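Local coordinates for protein dihydropteroate synthase (Xanthomonas albilineans, PDB 6Q62) that probably catalyses the condensation of para-aminobenzoate with 6-hydroxymethyl-7,8-dihydropterin diphosphate to 7,8-dihydropteroate, a step in folate biosynthesis, at residues 121-124 / 125-128. Numbering follows the deposited sequence.
Sequences DVQA and LRQP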
loop_
_atom_site.group_PDB
_atom_site.type_symbol
_atom_site.label_atom_id
_atom_site.label_comp_id
_atom_site.label_asym_id
_atom_site.label_seq_id
_atom_site.Cartn_x
_atom_site.Cartn_y
_atom_site.Cartn_z
ATOM N N ASP A 121 -3.678 0.535 -26.428
ATOM C CA ASP A 121 -3.707 -0.631 -27.306
ATOM C C ASP A 121 -2.893 -1.825 -26.824
ATOM O O ASP A 121 -1.672 -1.825 -26.940
ATOM C CB ASP A 121 -3.277 -0.218 -28.718
ATOM C CG ASP A 121 -3.427 -1.312 -29.767
ATOM O OD1 ASP A 121 -3.894 -2.418 -29.420
ATOM O OD2 ASP A 121 -3.077 -1.064 -30.918
ATOM N N VAL A 122 -3.587 -2.879 -26.394
ATOM C CA VAL A 122 -2.975 -4.121 -25.934
ATOM C C VAL A 122 -2.149 -4.800 -27.035
ATOM O O VAL A 122 -1.263 -5.602 -26.710
ATOM C CB VAL A 122 -3.985 -5.112 -25.275
ATOM C CG1 VAL A 122 -4.589 -4.538 -23.999
ATOM C CG2 VAL A 122 -5.077 -5.561 -26.256
ATOM N N GLN A 123 -2.431 -4.487 -28.317
ATOM C CA GLN A 123 -1.703 -5.048 -29.459
ATOM C C GLN A 123 -0.566 -4.154 -29.971
ATOM O O GLN A 123 0.092 -4.510 -30.954
ATOM C CB GLN A 123 -2.686 -5.392 -30.585
ATOM C CG GLN A 123 -3.411 -6.701 -30.315
ATOM C CD GLN A 123 -2.517 -7.888 -30.622
ATOM O OE1 GLN A 123 -2.122 -8.647 -29.731
ATOM N NE2 GLN A 123 -2.153 -8.060 -31.889
ATOM N N ALA A 124 -0.289 -3.009 -29.273
ATOM C CA ALA A 124 0.795 -2.083 -29.625
ATOM C C ALA A 124 0.791 -1.710 -31.138
ATOM O O ALA A 124 1.843 -1.690 -31.788
ATOM C CB ALA A 124 2.137 -2.653 -29.209
ATOM N N LEU A 125 -0.408 -1.410 -31.666
ATOM C CA LEU A 125 -0.678 -0.963 -33.044
ATOM C C LEU A 125 -0.336 -1.996 -34.109
ATOM O O LEU A 125 -0.108 -1.629 -35.265
ATOM C CB LEU A 125 -0.014 0.397 -33.347
ATOM C CG LEU A 125 -0.385 1.535 -32.351
ATOM C CD1 LEU A 125 0.368 2.807 -32.666
ATOM C CD2 LEU A 125 -1.876 1.747 -32.263
ATOM N N ARG A 126 -0.366 -3.293 -33.744
ATOM C CA ARG A 126 -0.076 -4.344 -34.708
ATOM C C ARG A 126 -1.267 -4.722 -35.575
ATOM O O ARG A 126 -1.055 -5.377 -36.610
ATOM C CB ARG A 126 0.499 -5.586 -34.007
ATOM C CG ARG A 126 1.922 -5.351 -33.490
ATOM C CD ARG A 126 2.443 -6.590 -32.818
ATOM N NE ARG A 126 1.840 -6.850 -31.501
ATOM C CZ ARG A 126 1.999 -7.994 -30.852
ATOM N NH1 ARG A 126 2.713 -8.977 -31.392
ATOM N NH2 ARG A 126 1.461 -8.162 -29.653
ATOM N N GLN A 127 -2.494 -4.309 -35.205
ATOM C CA GLN A 127 -3.671 -4.598 -36.048
ATOM C C GLN A 127 -3.586 -3.735 -37.322
ATOM O O GLN A 127 -3.352 -2.533 -37.235
ATOM C CB GLN A 127 -4.962 -4.289 -35.266
ATOM C CG GLN A 127 -6.279 -4.677 -35.914
ATOM C CD GLN A 127 -6.550 -6.161 -36.047
ATOM O OE1 GLN A 127 -7.352 -6.558 -36.890
ATOM N NE2 GLN A 127 -5.861 -7.028 -35.302
ATOM N N PRO A 128 -3.770 -4.330 -38.526
ATOM C CA PRO A 128 -3.649 -3.531 -39.756
ATOM C C PRO A 128 -4.560 -2.301 -39.757
ATOM O O PRO A 128 -5.782 -2.402 -39.581
ATOM C CB PRO A 128 -4.019 -4.529 -40.860
ATOM C CG PRO A 128 -3.609 -5.873 -40.285
ATOM C CD PRO A 128 -3.989 -5.764 -38.807
HETATM O O HOH W 1 -3.763 -2.751 -32.874
HETATM O O HOH W 2 1.046 -5.985 -27.928
#
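The backbone oxygen Gln123 O takes two hydrogen bonds from Arg126. Arg126 N, at 3.1 Å from Gln123 O, closes the type I' turn from Gln123 to Arg126, and Arg126 NE, at 3.0 Å from the same oxygen, comes in from the opposite face of the carbonyl plane. The arginine chain bends at chi3 (-73°), which brings NE back to Gln123 O; the oxygen lies almost in the guanidinium plane. Gln123 NE2 sits over one face of that group, offset toward its rim, with the amide and guanidinium planes 20° apart. Water 2 ties Arg126 NH2 to Val122 O.

The Asp121 carboxylate bonds to main-chain N-H groups of both overlapping turns, the first a type I turn from Asp121 to Ala124. Asp121 OD1 accepts from Gln123 N at 2.8 Å, an Asx turn, while Asp121 OD2 accepts from Leu125 N, also at 2.8 Å; both donors stand well above the carboxylate plane. Water 1 links OD2 to a third N-H, that of Gln127, and together these bonds should restrain the carboxylate.

In this TIM-barrel enzyme the segment leads from strand 118-121 toward helix 130-137, with Val122 touching the bound 6-chloroguanine. Arg126 NH2 also bonds Met146 O, Ala124 O receives Arg173 NE from helix 162-179, and Leu125 packs against strand 141-144 and Met108 of helix 105-114.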